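Local coordinates for probable antibiotics synthesis protein (Thermus thermophilus, PDB 1V70), which is of unknown function but has a cupin fold, probably binds a metal ion and may take part in antibiotic synthesis, at residues A[7-12]-A[20-25]; A[31-36]-A[49-54]; A[59-64]-A[68-73]; A[85-90]-A[95-100]. One frame throughout, in Å; residues are numbered along the deposited sequence.

Contact 1 of 4, residues A[7-12]-A[20-25]; sequences KRLARY and IPVFQS. With NA (sodium ion), chain B.
Ile20 meets Leu9 and Arg11 at once, a worked example of one branched side chain seating a helix end and the turn after it against the edge strand of a sheet. Its CD1 lies 3.6 Å from the backbone O of Arg11, while CG1 rests over one face of the Arg11 guanidinium, 3.5 Å above the plane and displaced toward the rim. Arg11 has chi1 at 64°, which sets CG between the backbone N and the carbonyl carbon, and a chain extended from CG to NE, which lays the guanidinium over Ile20 CG1, the two side chains running antiparallel. CG2 of Ile20 serves the other neighbour, 4.2 Å from Leu9 CB.

Pro21 turns away, but its O accepts a hydrogen bond of 2.9 Å from a water that is itself a sodium ligand. At Val22 the CG2 methyl approaches Leu9 CD1 at 4.1 Å, and the backbone O binds the sodium ion at 2.3 Å, with five waters completing the shell. A classic beta bulge sets Val22 and Phe23 together against Tyr30 of the next strand, and the Phe23 ring meets Phe78 of the second subunit. Gln24 works in the second shell: OE1 accepts from one sodium-bound water at 2.6 Å, and NE2 donates to another. Ser25 OG hydrogen-bonds Asp50 of the second subunit.

No hydrogen bond joins the two segments; the contact between them is van der Waals packing, in which Ile20 meets Leu9 and the Arg11 chain and guanidinium. The sodium, with one carbonyl and five waters as ligands, is bound chiefly by solvent, consistent with a surface site.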
# COMPACT_ATOMS: atom_id res chain seq x y z
N LYS A 7 -2.59 8.66 9.03
CA LYS A 7 -2.36 8.79 10.47
C LYS A 7 -3.62 9.33 11.14
O LYS A 7 -3.95 8.95 12.27
CB LYS A 7 -1.19 9.74 10.74
CG LYS A 7 0.11 9.32 10.08
CD LYS A 7 1.26 10.25 10.46
CE LYS A 7 1.05 11.67 9.97
NZ LYS A 7 1.03 11.76 8.48
N ARG A 8 -4.33 10.21 10.44
CA ARG A 8 -5.56 10.80 10.98
C ARG A 8 -6.73 9.83 10.96
O ARG A 8 -7.56 9.84 11.86
CB ARG A 8 -5.92 12.05 10.16
CG ARG A 8 -7.18 12.73 10.69
CD ARG A 8 -7.93 13.48 9.56
NE ARG A 8 -9.37 13.49 9.85
CZ ARG A 8 -10.27 13.31 8.85
NH1 ARG A 8 -9.87 13.12 7.59
NH2 ARG A 8 -11.56 13.32 9.14
N LEU A 9 -6.80 8.98 9.94
CA LEU A 9 -7.89 8.02 9.80
C LEU A 9 -7.85 6.87 10.79
O LEU A 9 -8.89 6.26 11.08
CB LEU A 9 -7.90 7.44 8.38
CG LEU A 9 -8.18 8.40 7.23
CD1 LEU A 9 -8.19 7.63 5.92
CD2 LEU A 9 -9.51 9.10 7.46
N ALA A 10 -6.67 6.56 11.31
CA ALA A 10 -6.51 5.47 12.26
C ALA A 10 -7.47 5.56 13.43
O ALA A 10 -7.63 6.62 14.04
CB ALA A 10 -5.07 5.43 12.76
N ARG A 11 -8.11 4.44 13.74
CA ARG A 11 -9.06 4.35 14.84
C ARG A 11 -9.22 2.88 15.20
O ARG A 11 -8.92 2.00 14.39
CB ARG A 11 -10.42 4.94 14.43
CG ARG A 11 -11.09 4.18 13.30
CD ARG A 11 -12.43 4.79 12.90
NE ARG A 11 -13.05 4.02 11.82
CZ ARG A 11 -13.61 2.82 11.97
NH1 ARG A 11 -13.64 2.24 13.17
NH2 ARG A 11 -14.11 2.18 10.92
N TYR A 12 -9.71 2.60 16.41
CA TYR A 12 -9.89 1.23 16.85
C TYR A 12 -11.33 0.94 17.25
O TYR A 12 -12.11 1.85 17.53
CB TYR A 12 -8.94 0.94 18.01
CG TYR A 12 -7.49 0.97 17.58
CD1 TYR A 12 -6.89 -0.15 17.01
CD2 TYR A 12 -6.73 2.14 17.69
CE1 TYR A 12 -5.57 -0.11 16.54
CE2 TYR A 12 -5.42 2.19 17.23
CZ TYR A 12 -4.85 1.07 16.66
OH TYR A 12 -3.56 1.12 16.19
N ILE A 20 -10.98 0.30 7.94
CA ILE A 20 -11.11 1.71 7.61
C ILE A 20 -10.86 1.98 6.13
O ILE A 20 -9.72 1.95 5.68
CB ILE A 20 -10.11 2.52 8.45
CG1 ILE A 20 -10.32 2.21 9.94
CG2 ILE A 20 -10.24 4.01 8.17
CD1 ILE A 20 -9.09 2.41 10.80
N PRO A 21 -11.92 2.24 5.35
CA PRO A 21 -11.73 2.50 3.92
C PRO A 21 -11.02 3.83 3.68
O PRO A 21 -11.37 4.84 4.27
CB PRO A 21 -13.17 2.52 3.39
CG PRO A 21 -13.91 1.63 4.35
CD PRO A 21 -13.35 2.06 5.67
N VAL A 22 -10.01 3.81 2.83
CA VAL A 22 -9.27 5.02 2.49
C VAL A 22 -9.74 5.45 1.11
O VAL A 22 -10.28 6.55 0.94
CB VAL A 22 -7.75 4.77 2.49
CG1 VAL A 22 -7.01 6.06 2.17
CG2 VAL A 22 -7.30 4.23 3.85
N PHE A 23 -9.55 4.57 0.13
CA PHE A 23 -9.97 4.80 -1.25
C PHE A 23 -10.62 3.51 -1.74
O PHE A 23 -10.30 2.42 -1.26
CB PHE A 23 -8.79 5.10 -2.18
CG PHE A 23 -7.92 6.24 -1.73
CD1 PHE A 23 -8.43 7.52 -1.55
CD2 PHE A 23 -6.56 6.02 -1.51
CE1 PHE A 23 -7.60 8.57 -1.16
CE2 PHE A 23 -5.73 7.06 -1.12
CZ PHE A 23 -6.25 8.33 -0.94
N GLN A 24 -11.51 3.63 -2.71
CA GLN A 24 -12.17 2.45 -3.26
C GLN A 24 -12.67 2.67 -4.67
O GLN A 24 -13.10 3.76 -5.04
CB GLN A 24 -13.33 2.03 -2.32
CG GLN A 24 -14.52 3.01 -2.30
CD GLN A 24 -14.15 4.29 -1.56
OE1 GLN A 24 -13.76 5.29 -2.14
NE2 GLN A 24 -14.36 4.25 -0.23
N SER A 25 -12.60 1.62 -5.47
CA SER A 25 -13.06 1.64 -6.85
C SER A 25 -13.28 0.18 -7.20
O SER A 25 -12.93 -0.70 -6.42
CB SER A 25 -12.00 2.25 -7.77
OG SER A 25 -10.90 1.36 -7.94
NA NA B . -12.16 7.87 1.26
O HOH W 1 -13.64 5.97 2.10
O HOH W 2 -11.44 7.73 3.78
O HOH W 3 -13.83 7.38 -0.66
O HOH W 4 -11.28 9.64 -0.22
O HOH W 5 -13.98 9.48 2.21

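Contact 2 of 4, residues A[31-36]-A[49-54]; sequences DLYALL and SDKVYY
Tyr33 and Tyr53 touch inside the cupin beta barrel, projecting from strands 28-35 and 50-55 with strand 95-102 running between them. CE1 of each ring meets CE1 of the other at 4.0 Å. Tyr33 CE1 approaches the edge of the Tyr53 ring, near its plane, and the two side chains cross at a slant. In both tyrosines CG lies beside the backbone N, anti to the carbonyl carbon (chi1 -78° for Tyr33 and -64° for Tyr53), a rotamer that brings the two CE1 atoms together. Gln41 receives both hydroxyls: its NE2 bonds Tyr33 OH and its OE1 bonds Tyr53 OH.

Lys51 takes a different path. Its CG stands anti to the backbone N and the chain, in the conformer given, bends only at chi3 (-65°), which brings NZ near the Tyr33 hydroxyl, the two side chains crossing at about a right angle. There NZ hydrogen-bonds His85 NE2 and, weakly, Gln41 OE1. By its spacing after His46, Lys51 appears to occupy the place where the first cupin motif usually has a glutamate, so this buried polar cluster probably corresponds to the metal pocket of related cupins. The ammonium comes no nearer to the first tyrosine than 3.8 Å, from Lys51 NZ to Tyr33 OH.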
# COMPACT_ATOMS: atom_id res chain seq x y z
N ASP A 31 -7.46 -0.06 2.13
CA ASP A 31 -7.93 0.07 3.50
C ASP A 31 -6.86 0.04 4.58
O ASP A 31 -5.72 -0.33 4.34
CB ASP A 31 -8.89 -1.08 3.85
CG ASP A 31 -10.00 -1.26 2.85
OD1 ASP A 31 -10.64 -0.25 2.50
OD2 ASP A 31 -10.24 -2.41 2.44
N LEU A 32 -7.28 0.43 5.78
CA LEU A 32 -6.43 0.34 6.95
C LEU A 32 -7.15 -0.67 7.84
O LEU A 32 -8.37 -0.63 7.97
CB LEU A 32 -6.36 1.67 7.71
CG LEU A 32 -5.58 2.84 7.12
CD1 LEU A 32 -5.68 4.02 8.08
CD2 LEU A 32 -4.12 2.45 6.91
N TYR A 33 -6.40 -1.60 8.42
CA TYR A 33 -6.98 -2.56 9.35
C TYR A 33 -6.36 -2.21 10.69
O TYR A 33 -5.14 -2.12 10.80
CB TYR A 33 -6.61 -4.01 9.02
CG TYR A 33 -7.36 -4.66 7.87
CD1 TYR A 33 -7.24 -6.03 7.66
CD2 TYR A 33 -8.14 -3.92 6.98
CE1 TYR A 33 -7.88 -6.66 6.60
CE2 TYR A 33 -8.79 -4.54 5.90
CZ TYR A 33 -8.65 -5.92 5.72
OH TYR A 33 -9.25 -6.55 4.66
N ALA A 34 -7.20 -1.98 11.70
CA ALA A 34 -6.71 -1.64 13.03
C ALA A 34 -7.12 -2.77 13.96
O ALA A 34 -8.31 -3.01 14.18
CB ALA A 34 -7.33 -0.32 13.49
N LEU A 35 -6.11 -3.46 14.49
CA LEU A 35 -6.35 -4.60 15.37
C LEU A 35 -5.85 -4.42 16.79
O LEU A 35 -4.67 -4.16 17.03
CB LEU A 35 -5.67 -5.86 14.80
CG LEU A 35 -6.05 -6.39 13.42
CD1 LEU A 35 -5.39 -5.56 12.33
CD2 LEU A 35 -5.59 -7.85 13.31
N LEU A 36 -6.77 -4.53 17.75
CA LEU A 36 -6.39 -4.45 19.15
C LEU A 36 -5.90 -5.86 19.47
O LEU A 36 -6.17 -6.80 18.72
CB LEU A 36 -7.60 -4.10 20.02
CG LEU A 36 -8.18 -2.69 19.86
CD1 LEU A 36 -9.46 -2.57 20.69
CD2 LEU A 36 -7.16 -1.66 20.30
N SER A 49 -9.46 -12.20 -6.32
CA SER A 49 -8.78 -10.98 -5.87
C SER A 49 -7.51 -11.31 -5.12
O SER A 49 -7.46 -12.28 -4.35
CB SER A 49 -9.69 -10.17 -4.94
OG SER A 49 -10.85 -9.69 -5.61
N ASP A 50 -6.46 -10.52 -5.35
CA ASP A 50 -5.20 -10.70 -4.64
C ASP A 50 -5.23 -9.69 -3.50
O ASP A 50 -5.88 -8.65 -3.61
CB ASP A 50 -3.99 -10.41 -5.54
CG ASP A 50 -3.81 -11.44 -6.64
OD1 ASP A 50 -4.12 -12.63 -6.41
OD2 ASP A 50 -3.33 -11.06 -7.72
N LYS A 51 -4.53 -9.99 -2.42
CA LYS A 51 -4.48 -9.08 -1.29
C LYS A 51 -3.06 -8.97 -0.75
O LYS A 51 -2.31 -9.94 -0.76
CB LYS A 51 -5.42 -9.55 -0.17
CG LYS A 51 -5.41 -8.65 1.06
CD LYS A 51 -6.23 -9.23 2.19
CE LYS A 51 -7.70 -9.29 1.83
NZ LYS A 51 -8.50 -9.86 2.94
N VAL A 52 -2.69 -7.77 -0.32
CA VAL A 52 -1.37 -7.55 0.26
C VAL A 52 -1.53 -6.82 1.59
O VAL A 52 -2.23 -5.80 1.68
CB VAL A 52 -0.46 -6.69 -0.65
CG1 VAL A 52 0.88 -6.46 0.04
CG2 VAL A 52 -0.25 -7.39 -1.98
N TYR A 53 -0.90 -7.36 2.63
CA TYR A 53 -0.90 -6.77 3.96
C TYR A 53 0.45 -6.10 4.18
O TYR A 53 1.49 -6.70 3.90
CB TYR A 53 -1.03 -7.85 5.05
CG TYR A 53 -2.31 -8.64 5.06
CD1 TYR A 53 -3.48 -8.12 5.61
CD2 TYR A 53 -2.32 -9.96 4.59
CE1 TYR A 53 -4.63 -8.90 5.71
CE2 TYR A 53 -3.47 -10.73 4.68
CZ TYR A 53 -4.62 -10.20 5.24
OH TYR A 53 -5.74 -10.99 5.36
N TYR A 54 0.44 -4.86 4.67
CA TYR A 54 1.68 -4.14 4.97
C TYR A 54 1.56 -3.63 6.40
O TYR A 54 0.58 -2.97 6.75
CB TYR A 54 1.88 -2.97 4.01
CG TYR A 54 3.06 -2.09 4.37
CD1 TYR A 54 4.37 -2.53 4.17
CD2 TYR A 54 2.87 -0.84 4.95
CE1 TYR A 54 5.46 -1.75 4.54
CE2 TYR A 54 3.96 -0.04 5.32
CZ TYR A 54 5.25 -0.50 5.11
OH TYR A 54 6.32 0.28 5.47

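Contact 3 of 4, residues A[59-64]-A[68-73]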
# COMPACT_ATOMS: atom_id res chain seq x y z
N GLU A 59 2.79 -5.58 15.43
CA GLU A 59 3.09 -6.81 14.71
C GLU A 59 1.90 -7.76 14.76
O GLU A 59 1.16 -7.82 15.73
CB GLU A 59 4.35 -7.46 15.32
CG GLU A 59 4.15 -7.91 16.78
CD GLU A 59 5.46 -8.44 17.34
OE1 GLU A 59 5.42 -9.28 18.23
OE2 GLU A 59 6.51 -7.95 16.93
N VAL A 60 1.72 -8.46 13.65
CA VAL A 60 0.61 -9.39 13.51
C VAL A 60 1.11 -10.69 12.92
O VAL A 60 2.19 -10.75 12.34
CB VAL A 60 -0.49 -8.83 12.56
CG1 VAL A 60 -1.11 -7.57 13.15
CG2 VAL A 60 0.11 -8.54 11.19
N VAL A 61 0.31 -11.74 13.09
CA VAL A 61 0.64 -13.04 12.53
C VAL A 61 -0.23 -13.15 11.28
O VAL A 61 -1.47 -13.14 11.38
CB VAL A 61 0.30 -14.19 13.49
CG1 VAL A 61 0.56 -15.52 12.80
CG2 VAL A 61 1.12 -14.08 14.76
N VAL A 62 0.40 -13.23 10.12
CA VAL A 62 -0.33 -13.36 8.87
C VAL A 62 -0.30 -14.82 8.43
O VAL A 62 0.74 -15.48 8.50
CB VAL A 62 0.27 -12.47 7.75
CG1 VAL A 62 1.74 -12.80 7.55
CG2 VAL A 62 -0.50 -12.66 6.46
N ARG A 63 -1.45 -15.32 8.00
CA ARG A 63 -1.56 -16.69 7.52
C ARG A 63 -1.94 -16.67 6.05
O ARG A 63 -2.89 -15.99 5.66
CB ARG A 63 -2.62 -17.46 8.33
CG ARG A 63 -2.81 -18.93 7.94
CD ARG A 63 -3.87 -19.11 6.86
NE ARG A 63 -4.02 -20.51 6.45
CZ ARG A 63 -4.60 -21.46 7.18
NH1 ARG A 63 -5.10 -21.20 8.37
NH2 ARG A 63 -4.66 -22.70 6.69
N VAL A 64 -1.17 -17.39 5.24
CA VAL A 64 -1.45 -17.49 3.81
C VAL A 64 -1.18 -18.93 3.43
O VAL A 64 -0.05 -19.41 3.53
CB VAL A 64 -0.55 -16.57 2.96
CG1 VAL A 64 -0.86 -16.77 1.49
CG2 VAL A 64 -0.77 -15.11 3.36
N GLU A 68 2.59 -19.37 8.03
CA GLU A 68 2.31 -18.20 8.85
C GLU A 68 3.60 -17.41 8.98
O GLU A 68 4.70 -17.96 8.89
CB GLU A 68 1.83 -18.60 10.25
CG GLU A 68 0.44 -19.21 10.27
CD GLU A 68 -0.06 -19.43 11.68
OE1 GLU A 68 0.68 -20.05 12.48
OE2 GLU A 68 -1.18 -18.99 11.99
N ALA A 69 3.46 -16.10 9.18
CA ALA A 69 4.61 -15.23 9.32
C ALA A 69 4.32 -14.12 10.31
O ALA A 69 3.16 -13.74 10.53
CB ALA A 69 4.96 -14.62 7.96
N LEU A 70 5.38 -13.61 10.93
CA LEU A 70 5.26 -12.51 11.87
C LEU A 70 5.56 -11.27 11.05
O LEU A 70 6.69 -11.06 10.59
CB LEU A 70 6.27 -12.65 13.01
CG LEU A 70 6.04 -13.83 13.96
CD1 LEU A 70 7.06 -13.77 15.09
CD2 LEU A 70 4.63 -13.76 14.53
N LEU A 71 4.53 -10.46 10.83
CA LEU A 71 4.66 -9.24 10.05
C LEU A 71 4.92 -8.05 10.97
O LEU A 71 4.02 -7.63 11.70
CB LEU A 71 3.38 -9.03 9.24
CG LEU A 71 3.43 -8.17 7.98
CD1 LEU A 71 4.23 -8.89 6.90
CD2 LEU A 71 2.01 -7.90 7.50
N ALA A 72 6.15 -7.54 10.94
CA ALA A 72 6.55 -6.39 11.74
C ALA A 72 6.54 -5.15 10.85
O ALA A 72 6.51 -5.26 9.62
CB ALA A 72 7.94 -6.62 12.32
N PRO A 73 6.58 -3.94 11.44
CA PRO A 73 6.56 -2.71 10.65
C PRO A 73 7.56 -2.70 9.49
O PRO A 73 8.74 -2.98 9.67
CB PRO A 73 6.85 -1.63 11.68
CG PRO A 73 6.24 -2.19 12.93
CD PRO A 73 6.68 -3.63 12.88
O HOH W 6 -2.64 -15.89 11.37
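Val60 and Leu71 run abreast from neighbouring strands and form the apolar centre of the hairpin made by strands 60-64 and 67-71. CG2 of Val60 comes 3.8 Å from Leu71 CB. With chi1 of Val60 at -64°, that methyl is held between the backbone N and the carbonyl carbon, facing its cross-strand neighbour. On the same face Val62 stands opposite Ala69. The other face carries Val61 beside Leu70, whose side chain is modelled in two conformers.

Between the faces runs regular antiparallel pairing. Val60 with Leu71 and Val62 with Ala69 are hydrogen-bonded pairs, each joined by two bonds, among them Leu71 N to Val60 O at 2.8 Å. Val61 with Leu70 and Arg63 with Glu68 are the non-hydrogen-bonded pairs, where CA-H groups approach carbonyls instead, as between Glu68 CA and Val62 O at 3.2 Å.

At the polar edge Arg63 and Glu68 touch through their aliphatic parts, CG to CG at 4.0 Å. Their charged groups diverge, the planes 72° apart and Arg63 NH1 5.8 Å from Glu68 OE2. Each charge finds its partner elsewhere: Arg63 NE bonds Gly65 O, and Glu68 OE2 makes a salt bridge with Arg88. A water donates to Val61 O at 3.0 Å and weakly to Glu68 OE2.

Strand 67-71 is outermost in its sheet within the chain, whereas strand 60-64 also pairs with 85-88. Val62 and Leu71 pack inward on Tyr53 and Ala77, and Met1 and Ile3 of the second subunit close over Val62, Ala69 and Leu71.

Contact 4 of 4, residues A[85-90]-A[95-100]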
# COMPACT_ATOMS: atom_id res chain seq x y z
N HIS A 85 -6.46 -16.98 3.63
CA HIS A 85 -5.59 -16.03 4.31
C HIS A 85 -6.30 -15.27 5.42
O HIS A 85 -7.51 -15.09 5.40
CB HIS A 85 -5.03 -15.02 3.30
CG HIS A 85 -6.08 -14.17 2.66
ND1 HIS A 85 -6.90 -14.64 1.65
CD2 HIS A 85 -6.50 -12.91 2.93
CE1 HIS A 85 -7.79 -13.71 1.34
NE2 HIS A 85 -7.56 -12.65 2.10
N GLY A 86 -5.51 -14.83 6.40
CA GLY A 86 -6.06 -14.07 7.50
C GLY A 86 -4.93 -13.43 8.28
O GLY A 86 -3.76 -13.63 7.96
N VAL A 87 -5.28 -12.64 9.28
CA VAL A 87 -4.28 -11.97 10.10
C VAL A 87 -4.80 -11.89 11.53
O VAL A 87 -5.99 -11.65 11.75
CB VAL A 87 -3.94 -10.55 9.56
CG1 VAL A 87 -5.16 -9.65 9.61
CG2 VAL A 87 -2.80 -9.96 10.36
N ARG A 88 -3.91 -12.11 12.49
CA ARG A 88 -4.26 -12.13 13.91
C ARG A 88 -3.29 -11.28 14.72
O ARG A 88 -2.08 -11.31 14.52
CB ARG A 88 -4.19 -13.57 14.44
CG ARG A 88 -4.92 -14.58 13.57
CD ARG A 88 -5.01 -15.96 14.23
NE ARG A 88 -3.75 -16.31 14.90
CZ ARG A 88 -2.90 -17.13 14.25
NH1 ARG A 88 -3.18 -17.55 13.03
NH2 ARG A 88 -1.78 -17.53 14.87
N ASN A 89 -3.79 -10.51 15.68
CA ASN A 89 -2.90 -9.75 16.54
C ASN A 89 -2.72 -10.58 17.81
O ASN A 89 -3.60 -10.60 18.67
CB ASN A 89 -3.48 -8.38 16.89
CG ASN A 89 -2.52 -7.54 17.71
OD1 ASN A 89 -1.53 -8.06 18.23
ND2 ASN A 89 -2.80 -6.25 17.83
N GLU A 90 -1.60 -11.28 17.90
CA GLU A 90 -1.31 -12.11 19.07
C GLU A 90 -0.35 -11.41 20.03
O GLU A 90 0.17 -12.02 20.95
CB GLU A 90 -0.69 -13.44 18.62
CG GLU A 90 -1.63 -14.33 17.79
CD GLU A 90 -2.85 -14.75 18.59
OE1 GLU A 90 -2.84 -14.62 19.81
OE2 GLU A 90 -3.80 -15.22 17.98
N ALA A 95 -2.12 -2.96 16.51
CA ALA A 95 -1.41 -3.08 15.24
C ALA A 95 -2.24 -2.38 14.17
O ALA A 95 -3.48 -2.39 14.23
CB ALA A 95 -1.21 -4.55 14.88
N LEU A 96 -1.56 -1.77 13.21
CA LEU A 96 -2.21 -1.07 12.11
C LEU A 96 -1.60 -1.56 10.81
O LEU A 96 -0.38 -1.57 10.65
CB LEU A 96 -1.98 0.44 12.22
CG LEU A 96 -2.81 1.31 11.27
CD1 LEU A 96 -4.30 1.14 11.58
CD2 LEU A 96 -2.41 2.76 11.43
N LEU A 97 -2.46 -1.95 9.87
CA LEU A 97 -2.02 -2.46 8.58
C LEU A 97 -2.62 -1.68 7.44
O LEU A 97 -3.73 -1.17 7.54
CB LEU A 97 -2.45 -3.92 8.41
CG LEU A 97 -2.23 -4.88 9.58
CD1 LEU A 97 -2.84 -6.23 9.24
CD2 LEU A 97 -0.74 -5.00 9.87
N LEU A 98 -1.86 -1.58 6.35
CA LEU A 98 -2.33 -0.96 5.12
C LEU A 98 -2.63 -2.21 4.30
O LEU A 98 -1.73 -3.04 4.06
CB LEU A 98 -1.23 -0.12 4.47
CG LEU A 98 -1.58 0.51 3.12
CD1 LEU A 98 -2.83 1.36 3.22
CD2 LEU A 98 -0.40 1.35 2.64
N VAL A 99 -3.88 -2.36 3.88
CA VAL A 99 -4.31 -3.55 3.14
C VAL A 99 -4.90 -3.20 1.79
O VAL A 99 -5.82 -2.38 1.70
CB VAL A 99 -5.36 -4.33 3.97
CG1 VAL A 99 -5.65 -5.68 3.31
CG2 VAL A 99 -4.86 -4.52 5.39
N VAL A 100 -4.39 -3.83 0.75
CA VAL A 100 -4.86 -3.59 -0.61
C VAL A 100 -5.42 -4.88 -1.20
O VAL A 100 -4.79 -5.93 -1.14
CB VAL A 100 -3.73 -3.09 -1.52
CG1 VAL A 100 -4.27 -2.81 -2.92
CG2 VAL A 100 -3.10 -1.83 -0.94
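The Asn89 amide brings ND2 against Ala95 where the chain turns between two strands of the cupin barrel, strand 85-88 in one sheet and strand 95-102 in the other. With CG anti to the backbone N (chi1 -176°), ND2 ends 3.8 Å from Ala95 CB, and hydrogen bonds grip both ends of the amide: ND2 donates to Leu35 O and Ser93 O, while OD1 pairs with Ser91 OG. With all these partners placed around it, the buried amide has its rotation fixed and ties the turn to strand 28-35.

The guanidinium of Arg88 receives its partner at the edge. Glu90 OE2, through the lone pair away from its other oxygen, lies 6° out of the plane and 3.3 Å from Arg88 NE in a salt bridge, and NH1 has a second carboxylate partner beyond the segment. At the far end of the strand the His85 ring meets the rings of His44 and His46. The spacing of His85 and Asn89 matches the second cupin motif, whose histidine often joins the metal site in relatives, although the metal in this structure, a sodium ion, lies elsewhere.

The two sheets also meet through aliphatic tips. Val87 and Leu97 meet end on, and Val60 packs against both from the neighbouring strand. Leu97 has CG anti to the carbonyl carbon, and its second torsion near 175° brings CD1 within reach of both Val87 methyls. In the conformer given for that valine, Leu97 CD1 is 3.9 Å from Val87 CG2 and 4.1 Å from Val87 CG1.

The four contacts follow one another along the chain yet converge on one barrel. Contacts 2 and 4 nearly coincide, their centres about 5 Å apart, and share its polar interior, the cluster around Lys51 and His85, while strand 95-102 pairs with both strands of contact 2. Contact 3 adjoins contact 4, their centres about 7 Å apart, through the backbone pairing of strands 60-64 and 85-88. Contact 1 sits at the opposite side of the chain's centre from contact 3, centres about 21 Å apart, and hands over to contact 2 where Ile20 N bonds Leu32 O. The sodium stays with contact 1, about 14 Å from the Tyr33 side chain, well apart from the histidine cluster.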